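Local coordinates for protein endoglucanase (Fervidobacterium pennivorans DSM 9078, PDB 6KDD) that probably hydrolyses beta-glucosidic bonds in glucans such as cellulose, as a glycoside hydrolase family 5 enzyme built on a TIM barrel, at residues 38-43 / 295-300; 164-169 / 196-201; 206-211 / 220-225. All coordinates share one frame; numbering follows the deposited sequence.

Contact 1. Residues 38-43 / 295-300; sequences WGVRIE and FCAGFG
V40 meets C296 and A297 where two loops of the TIM barrel come together: 38-43 follows the first strand, 22-25, and 295-300 follows the eighth, 289-292, its neighbour in the closed sheet. Both lie at the C-terminal ends of the strands, the face that carries the active site in TIM-barrel enzymes. The direct contact is purely apolar. The sulfur of C296 sits against the cleft between the two V40 methyls, with CG1 3.7 Å from SG and CG2 3.9 Å from it. The V40 torsion (chi1 -174°) sets CG1 anti to the backbone N and leaves CG2 beside that N, from where CG2 also reaches the A297 methyl. Polar bonds run beside this contact. A type I beta turn from A297 to G300 is closed by G300 N to A297 O at 2.9 Å, and E294 receives the amides of A297 and F299, one on each carboxylate oxygen. The I42 amide is bonded to E35, while the G39 carbonyl accepts from R304, a tie between the two connections. A glycerol, probably from the crystallisation liquor, lies about 6 Å from the A297 side chain. A297 CB lies 4.1 Å from V40 CG2.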
loop_
_atom_site.group_PDB
_atom_site.type_symbol
_atom_site.label_atom_id
_atom_site.label_comp_id
_atom_site.label_asym_id
_atom_site.label_seq_id
_atom_site.Cartn_x
_atom_site.Cartn_y
_atom_site.Cartn_z
ATOM N N TRP A 38 -16.786 1.843 -5.088
ATOM C CA TRP A 38 -16.057 3.100 -4.986
ATOM C C TRP A 38 -15.530 3.497 -6.359
ATOM O O TRP A 38 -14.665 4.342 -6.437
ATOM C CB TRP A 38 -14.916 3.012 -3.956
ATOM C CG TRP A 38 -15.367 2.998 -2.532
ATOM C CD1 TRP A 38 -16.642 3.150 -2.064
ATOM C CD2 TRP A 38 -14.532 2.884 -1.377
ATOM N NE1 TRP A 38 -16.659 3.121 -0.705
ATOM C CE2 TRP A 38 -15.381 2.966 -0.250
ATOM C CE3 TRP A 38 -13.152 2.693 -1.191
ATOM C CZ2 TRP A 38 -14.887 2.913 1.051
ATOM C CZ3 TRP A 38 -12.675 2.654 0.104
ATOM C CH2 TRP A 38 -13.519 2.766 1.205
ATOM N N GLY A 39 -16.007 2.851 -7.425
ATOM C CA GLY A 39 -15.841 3.447 -8.742
ATOM C C GLY A 39 -14.954 2.600 -9.653
ATOM O O GLY A 39 -14.922 2.856 -10.853
ATOM N N VAL A 40 -14.276 1.566 -9.098
ATOM C CA VAL A 40 -13.320 0.788 -9.897
ATOM C C VAL A 40 -13.617 -0.693 -9.768
ATOM O O VAL A 40 -13.798 -1.219 -8.669
ATOM C CB VAL A 40 -11.839 1.026 -9.523
ATOM C CG1 VAL A 40 -10.935 0.299 -10.503
ATOM C CG2 VAL A 40 -11.507 2.512 -9.557
ATOM N N ARG A 41 -13.708 -1.358 -10.921
ATOM C CA ARG A 41 -13.678 -2.806 -10.973
ATOM C C ARG A 41 -12.384 -3.176 -11.705
ATOM O O ARG A 41 -12.038 -2.570 -12.710
ATOM C CB ARG A 41 -14.874 -3.344 -11.767
ATOM C CG ARG A 41 -14.946 -4.867 -11.798
ATOM C CD ARG A 41 -15.976 -5.350 -12.820
ATOM N NE ARG A 41 -16.091 -6.772 -12.541
ATOM C CZ ARG A 41 -15.426 -7.768 -13.149
ATOM N NH1 ARG A 41 -14.576 -7.544 -14.149
ATOM N NH2 ARG A 41 -15.637 -9.007 -12.745
ATOM N N ILE A 42 -11.652 -4.159 -11.177
ATOM C CA ILE A 42 -10.332 -4.436 -11.726
ATOM C C ILE A 42 -10.502 -5.236 -13.012
ATOM O O ILE A 42 -10.890 -6.389 -12.985
ATOM C CB ILE A 42 -9.455 -5.168 -10.685
ATOM C CG1 ILE A 42 -9.408 -4.433 -9.338
ATOM C CG2 ILE A 42 -8.058 -5.433 -11.251
ATOM C CD1 ILE A 42 -8.537 -5.121 -8.275
ATOM N N GLU A 43 -10.188 -4.620 -14.147
ATOM C CA GLU A 43 -10.331 -5.303 -15.429
ATOM C C GLU A 43 -9.009 -6.003 -15.739
ATOM O O GLU A 43 -7.954 -5.460 -15.443
ATOM C CB GLU A 43 -10.622 -4.287 -16.533
ATOM C CG GLU A 43 -11.979 -3.594 -16.373
ATOM C CD GLU A 43 -13.167 -4.554 -16.318
ATOM O OE1 GLU A 43 -13.068 -5.656 -16.895
ATOM O OE2 GLU A 43 -14.177 -4.224 -15.681
ATOM N N PHE A 295 -4.055 4.068 -9.347
ATOM C CA PHE A 295 -4.033 3.832 -10.785
ATOM C C PHE A 295 -5.060 4.673 -11.550
ATOM O O PHE A 295 -4.658 5.418 -12.453
ATOM C CB PHE A 295 -4.240 2.345 -11.074
ATOM C CG PHE A 295 -4.460 1.989 -12.527
ATOM C CD1 PHE A 295 -3.465 2.252 -13.475
ATOM C CD2 PHE A 295 -5.608 1.299 -12.924
ATOM C CE1 PHE A 295 -3.650 1.883 -14.805
ATOM C CE2 PHE A 295 -5.810 0.964 -14.255
ATOM C CZ PHE A 295 -4.833 1.264 -15.198
ATOM N N CYS A 296 -6.374 4.551 -11.231
ATOM C CA CYS A 296 -7.364 5.197 -12.096
ATOM C C CYS A 296 -8.538 5.916 -11.415
ATOM O O CYS A 296 -9.517 6.241 -12.115
ATOM C CB CYS A 296 -7.980 4.205 -13.079
ATOM S SG CYS A 296 -8.756 2.762 -12.280
ATOM N N ALA A 297 -8.475 6.226 -10.127
ATOM C CA ALA A 297 -9.641 6.878 -9.510
ATOM C C ALA A 297 -9.317 8.355 -9.194
ATOM O O ALA A 297 -8.734 9.038 -10.022
ATOM C CB ALA A 297 -10.132 6.104 -8.283
ATOM N N GLY A 298 -9.659 8.854 -7.992
ATOM C CA GLY A 298 -9.533 10.276 -7.694
ATOM C C GLY A 298 -8.101 10.820 -7.664
ATOM O O GLY A 298 -7.907 12.043 -7.648
ATOM N N PHE A 299 -7.104 9.932 -7.513
ATOM C CA PHE A 299 -5.701 10.328 -7.560
ATOM C C PHE A 299 -5.051 9.739 -8.805
ATOM O O PHE A 299 -3.839 9.689 -8.865
ATOM C CB PHE A 299 -4.961 9.665 -6.388
ATOM C CG PHE A 299 -5.259 10.204 -5.009
ATOM C CD1 PHE A 299 -6.486 9.977 -4.377
ATOM C CD2 PHE A 299 -4.271 10.855 -4.302
ATOM C CE1 PHE A 299 -6.700 10.453 -3.096
ATOM C CE2 PHE A 299 -4.482 11.306 -3.015
ATOM C CZ PHE A 299 -5.712 11.142 -2.426
ATOM N N GLY A 300 -5.859 9.268 -9.773
ATOM C CA GLY A 300 -5.431 8.371 -10.837
ATOM C C GLY A 300 -4.399 8.957 -11.821
ATOM O O GLY A 300 -4.332 10.174 -12.088
#

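Contact 2. Residues 164-169 / 196-201; sequences VIRESN and KRIIVS
The R166 guanidinium turns an edge, near its own plane, to the backbone of R197: NH2 stands 3.0 Å from R197 O. I198 CG2 approaches the same group obliquely. At another part of the edge NH1 donates to N169 O at 3.0 Å, with an N-H...O angle of 150° and the acceptor only 11° out of the guanidinium plane. The two guanidinium planes of R166 and R197 are nearly perpendicular, 87° apart, and the side chains cross at about a right angle, so the arginines do not stack. R166 touches the base of R197 rather than its charged end: NH2 is 3.2 Å from R197 CB. The R197 chain, bent at chi2, carries its own guanidinium back to K196, where NH1 bonds to K196 O from above the carbonyl plane. R166 NH2 and R197 NE are 6.6 Å apart, and any repulsion between these like charges is probably offset by D195. This aspartate is the main polar partner of R166: its OD2 forms a salt bridge with NE while its OD1 takes the R197 amide; one carboxylate thus ties the arginine to the start of the strand. NH1 has a further acceptor in R172 O. The contact lies at the N-terminal face of the barrel, where R166 projects from the last turns of helix 151-168 across V174 of strand 174-177 to the entry of the adjacent strand 198-204, while helix 13-20 packs against R197 and I199.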
loop_
_atom_site.group_PDB
_atom_site.type_symbol
_atom_site.label_atom_id
_atom_site.label_comp_id
_atom_site.label_asym_id
_atom_site.label_seq_id
_atom_site.Cartn_x
_atom_site.Cartn_y
_atom_site.Cartn_z
ATOM N N VAL A 164 1.594 -17.111 12.165
ATOM C CA VAL A 164 0.719 -18.022 11.438
ATOM C C VAL A 164 0.973 -18.022 9.929
ATOM O O VAL A 164 0.885 -19.083 9.316
ATOM C CB VAL A 164 -0.767 -17.995 11.840
ATOM C CG1 VAL A 164 -0.947 -17.686 13.315
ATOM C CG2 VAL A 164 -1.659 -17.141 10.964
ATOM N N ILE A 165 1.316 -16.871 9.325
ATOM C CA ILE A 165 1.616 -16.880 7.893
ATOM C C ILE A 165 2.809 -17.803 7.667
ATOM O O ILE A 165 2.854 -18.586 6.706
ATOM C CB ILE A 165 1.902 -15.449 7.398
ATOM C CG1 ILE A 165 0.640 -14.584 7.456
ATOM C CG2 ILE A 165 2.558 -15.438 6.023
ATOM C CD1 ILE A 165 0.899 -13.088 7.246
ATOM N N ARG A 166 3.765 -17.729 8.600
ATOM C CA ARG A 166 5.038 -18.428 8.453
ATOM C C ARG A 166 4.861 -19.943 8.560
ATOM O O ARG A 166 5.724 -20.692 8.111
ATOM C CB ARG A 166 6.057 -17.937 9.484
ATOM C CG ARG A 166 6.625 -16.560 9.197
ATOM C CD ARG A 166 7.645 -16.642 8.095
ATOM N NE ARG A 166 8.208 -15.362 7.686
ATOM C CZ ARG A 166 8.011 -14.810 6.491
ATOM N NH1 ARG A 166 7.235 -15.416 5.599
ATOM N NH2 ARG A 166 8.598 -13.662 6.205
ATOM N N GLU A 167 3.749 -20.390 9.151
ATOM C CA GLU A 167 3.521 -21.817 9.326
ATOM C C GLU A 167 3.347 -22.465 7.957
ATOM O O GLU A 167 3.813 -23.580 7.739
ATOM C CB GLU A 167 2.241 -22.086 10.127
ATOM C CG GLU A 167 2.375 -21.733 11.601
ATOM C CD GLU A 167 1.119 -21.923 12.447
ATOM O OE1 GLU A 167 1.237 -21.841 13.677
ATOM O OE2 GLU A 167 0.029 -22.168 11.888
ATOM N N SER A 168 2.642 -21.770 7.052
ATOM C CA SER A 168 2.360 -22.301 5.724
ATOM C C SER A 168 3.221 -21.620 4.671
ATOM O O SER A 168 3.412 -22.184 3.595
ATOM C CB SER A 168 0.895 -22.187 5.366
ATOM O OG SER A 168 0.514 -20.805 5.355
ATOM N N ASN A 169 3.754 -20.426 4.980
ATOM C CA ASN A 169 4.657 -19.739 4.057
ATOM C C ASN A 169 5.931 -19.334 4.793
ATOM O O ASN A 169 6.079 -18.190 5.247
ATOM C CB ASN A 169 4.012 -18.500 3.419
ATOM C CG ASN A 169 2.757 -18.792 2.622
ATOM O OD1 ASN A 169 2.766 -18.639 1.414
ATOM N ND2 ASN A 169 1.661 -19.166 3.268
ATOM N N LYS A 196 14.012 -12.519 8.398
ATOM C CA LYS A 196 14.822 -11.973 7.326
ATOM C C LYS A 196 13.989 -11.792 6.055
ATOM O O LYS A 196 14.542 -11.550 4.985
ATOM C CB LYS A 196 16.094 -12.808 7.136
ATOM C CG LYS A 196 16.888 -13.043 8.417
ATOM C CD LYS A 196 17.275 -11.758 9.136
ATOM C CE LYS A 196 17.639 -11.955 10.596
ATOM N NZ LYS A 196 18.645 -13.031 10.785
ATOM N N ARG A 197 12.668 -11.945 6.166
ATOM C CA ARG A 197 11.837 -11.860 4.970
ATOM C C ARG A 197 10.689 -10.888 5.208
ATOM O O ARG A 197 9.544 -11.177 4.847
ATOM C CB ARG A 197 11.314 -13.237 4.565
ATOM C CG ARG A 197 12.377 -14.117 3.923
ATOM C CD ARG A 197 12.634 -13.690 2.496
ATOM N NE ARG A 197 13.544 -14.635 1.887
ATOM C CZ ARG A 197 14.863 -14.557 1.986
ATOM N NH1 ARG A 197 15.431 -13.562 2.652
ATOM N NH2 ARG A 197 15.615 -15.474 1.405
ATOM N N ILE A 198 11.026 -9.739 5.809
ATOM C CA ILE A 198 10.049 -8.678 6.005
ATOM C C ILE A 198 10.554 -7.399 5.340
ATOM O O ILE A 198 11.764 -7.176 5.152
ATOM C CB ILE A 198 9.616 -8.450 7.473
ATOM C CG1 ILE A 198 10.796 -8.111 8.385
ATOM C CG2 ILE A 198 8.759 -9.586 8.026
ATOM C CD1 ILE A 198 10.388 -7.579 9.753
ATOM N N ILE A 199 9.572 -6.560 4.968
ATOM C CA ILE A 199 9.822 -5.238 4.424
ATOM C C ILE A 199 8.919 -4.283 5.200
ATOM O O ILE A 199 7.766 -4.570 5.477
ATOM C CB ILE A 199 9.631 -5.172 2.884
ATOM C CG1 ILE A 199 10.650 -6.056 2.154
ATOM C CG2 ILE A 199 9.703 -3.739 2.357
ATOM C CD1 ILE A 199 10.366 -6.280 0.678
ATOM N N VAL A 200 9.496 -3.168 5.637
ATOM C CA VAL A 200 8.717 -2.222 6.424
ATOM C C VAL A 200 8.144 -1.194 5.446
ATOM O O VAL A 200 8.827 -0.776 4.509
ATOM C CB VAL A 200 9.605 -1.557 7.497
ATOM C CG1 VAL A 200 8.874 -0.421 8.183
ATOM C CG2 VAL A 200 10.018 -2.608 8.533
ATOM N N SER A 201 6.907 -0.745 5.698
ATOM C CA SER A 201 6.304 0.199 4.757
ATOM C C SER A 201 5.860 1.491 5.451
ATOM O O SER A 201 5.303 1.450 6.546
ATOM C CB SER A 201 5.064 -0.435 4.137
ATOM O OG SER A 201 4.621 0.378 3.051
#

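Contact 3. Residues 206-211 / 220-225; sequences EPFNFT and PTPPVG
P222 meets both F208 and N209 of the short helix 208-211, and the segment 220-225 reaches it through P220, which follows a cis peptide bond, and T221, whose OG1 has weak hydrogen bonds to A215 O and V218 O. At P222 the side chain points toward the helix. Its CG lies 4.4 Å from F208 CE2, an oblique approach to the phenyl ring, while P222 CB comes to 4.0 Å from N209 OD1. The N209 torsion (chi1 -80°) swings CG anti to its carbonyl carbon, and the two side chains cross at about a right angle, with N209 OD1 beside P222 CB and CG. Both segments belong to the long connection after the sixth strand of the TIM barrel, between strand 198-204 and helix 232-252. P207, itself after a cis peptide bond, is the N-cap of the little helix, its carbonyl accepting from F210 N and T211 N. F208 also stacks on H212. Next, P223 joins the helix through solvent: one water donates to P223 O (2.7 Å) and to N209 O (2.8 Å), joining two carbonyls whose oxygens, N209 O and P223 O, lie 4.5 Å apart. The backbone angles of G225 suit a glycine, because a CB would press on the preceding carbonyl oxygen, and its amide bonds to Q213 OE1.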
loop_
_atom_site.group_PDB
_atom_site.type_symbol
_atom_site.label_atom_id
_atom_site.label_comp_id
_atom_site.label_asym_id
_atom_site.label_seq_id
_atom_site.Cartn_x
_atom_site.Cartn_y
_atom_site.Cartn_z
ATOM N N GLU A 206 2.723 14.125 2.837
ATOM C CA GLU A 206 3.066 15.454 3.363
ATOM C C GLU A 206 3.376 16.425 2.226
ATOM O O GLU A 206 4.029 16.055 1.273
ATOM C CB GLU A 206 4.302 15.397 4.267
ATOM C CG GLU A 206 4.066 14.654 5.566
ATOM C CD GLU A 206 2.790 15.066 6.285
ATOM O OE1 GLU A 206 2.531 16.281 6.381
ATOM O OE2 GLU A 206 2.039 14.177 6.715
ATOM N N PRO A 207 2.964 17.713 2.265
ATOM C CA PRO A 207 2.101 18.253 3.316
ATOM C C PRO A 207 0.662 17.762 3.140
ATOM O O PRO A 207 0.121 17.826 2.041
ATOM C CB PRO A 207 2.099 19.778 3.031
ATOM C CG PRO A 207 3.224 20.028 2.041
ATOM C CD PRO A 207 3.370 18.731 1.278
ATOM N N PHE A 208 0.018 17.363 4.248
ATOM C CA PHE A 208 -1.341 16.830 4.196
ATOM C C PHE A 208 -2.333 17.845 3.630
ATOM O O PHE A 208 -3.277 17.481 2.938
ATOM C CB PHE A 208 -1.802 16.342 5.579
ATOM C CG PHE A 208 -3.056 15.504 5.546
ATOM C CD1 PHE A 208 -3.009 14.162 5.181
ATOM C CD2 PHE A 208 -4.288 16.062 5.848
ATOM C CE1 PHE A 208 -4.168 13.390 5.150
ATOM C CE2 PHE A 208 -5.441 15.294 5.816
ATOM C CZ PHE A 208 -5.384 13.966 5.455
ATOM N N ASN A 209 -2.114 19.138 3.913
ATOM C CA ASN A 209 -3.044 20.178 3.482
ATOM C C ASN A 209 -3.037 20.338 1.966
ATOM O O ASN A 209 -3.989 20.868 1.395
ATOM C CB ASN A 209 -2.752 21.521 4.161
ATOM C CG ASN A 209 -3.335 21.515 5.559
ATOM O OD1 ASN A 209 -4.140 20.643 5.898
ATOM N ND2 ASN A 209 -2.951 22.485 6.376
ATOM N N PHE A 210 -1.928 19.924 1.345
ATOM C CA PHE A 210 -1.824 19.930 -0.107
ATOM C C PHE A 210 -2.383 18.628 -0.704
ATOM O O PHE A 210 -3.269 18.662 -1.560
ATOM C CB PHE A 210 -0.363 20.131 -0.521
ATOM C CG PHE A 210 -0.137 19.865 -1.990
ATOM C CD1 PHE A 210 -0.698 20.698 -2.952
ATOM C CD2 PHE A 210 0.547 18.732 -2.413
ATOM C CE1 PHE A 210 -0.550 20.418 -4.304
ATOM C CE2 PHE A 210 0.711 18.476 -3.767
ATOM C CZ PHE A 210 0.154 19.309 -4.717
ATOM N N THR A 211 -1.858 17.460 -0.273
ATOM C CA THR A 211 -2.246 16.221 -0.948
ATOM C C THR A 211 -3.707 15.861 -0.687
ATOM O O THR A 211 -4.301 15.151 -1.484
ATOM C CB THR A 211 -1.382 15.026 -0.535
ATOM O OG1 THR A 211 -1.542 14.892 0.875
ATOM C CG2 THR A 211 0.084 15.240 -0.863
ATOM N N PRO A 220 -11.951 17.818 9.392
ATOM C CA PRO A 220 -12.740 18.456 8.336
ATOM C C PRO A 220 -11.958 18.464 7.024
ATOM O O PRO A 220 -10.744 18.268 7.033
ATOM C CB PRO A 220 -12.930 19.869 8.908
ATOM C CG PRO A 220 -11.649 20.127 9.703
ATOM C CD PRO A 220 -11.099 18.771 10.124
ATOM N N THR A 221 -12.673 18.656 5.909
ATOM C CA THR A 221 -12.067 18.726 4.594
ATOM C C THR A 221 -11.138 19.936 4.518
ATOM O O THR A 221 -11.594 21.068 4.609
ATOM C CB THR A 221 -13.131 18.930 3.517
ATOM O OG1 THR A 221 -14.082 17.870 3.579
ATOM C CG2 THR A 221 -12.532 19.003 2.133
ATOM N N PRO A 222 -9.809 19.754 4.341
ATOM C CA PRO A 222 -8.927 20.884 4.063
ATOM C C PRO A 222 -9.382 21.626 2.808
ATOM O O PRO A 222 -9.795 21.020 1.819
ATOM C CB PRO A 222 -7.552 20.221 3.881
ATOM C CG PRO A 222 -7.676 18.943 4.677
ATOM C CD PRO A 222 -9.083 18.473 4.399
ATOM N N PRO A 223 -9.299 22.975 2.812
ATOM C CA PRO A 223 -9.696 23.773 1.651
ATOM C C PRO A 223 -8.813 23.568 0.421
ATOM O O PRO A 223 -7.612 23.332 0.552
ATOM C CB PRO A 223 -9.517 25.219 2.146
ATOM C CG PRO A 223 -8.484 25.109 3.256
ATOM C CD PRO A 223 -8.780 23.785 3.930
ATOM N N VAL A 224 -9.431 23.736 -0.744
ATOM C CA VAL A 224 -8.831 23.645 -2.064
ATOM C C VAL A 224 -7.958 24.878 -2.312
ATOM O O VAL A 224 -8.001 25.844 -1.554
ATOM C CB VAL A 224 -9.963 23.511 -3.102
ATOM C CG1 VAL A 224 -10.871 24.730 -3.085
ATOM C CG2 VAL A 224 -9.473 23.246 -4.517
ATOM N N GLY A 225 -7.144 24.823 -3.365
ATOM C CA GLY A 225 -6.375 25.960 -3.828
ATOM C C GLY A 225 -4.953 25.979 -3.273
ATOM O O GLY A 225 -4.231 26.944 -3.517
HETATM O O HOH W 1 -5.834 22.648 2.458
#

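In the fold
Contact 1 is buried, contact 2 partly buried and contact 3 at the surface, and the chemistry follows: methyls against sulfur in the first, an arginine held by a carboxylate and backbone carbonyls in the second, prolines with a water bridge in the third. Contact 1 joins two connections, after strands 22-25 and 289-292; contact 3 folds one, after 198-204, onto its own helix. Both lie at the C-terminal face and touch, F299 CE2 lying 4.1 Å from T211 O. Contact 2 lies at the N-terminal face, about 29 Å from contact 1 and 35 Å from contact 3 between centres. Strand 198-204 nevertheless begins beside R166 and R197 and leads on to helix 208-211.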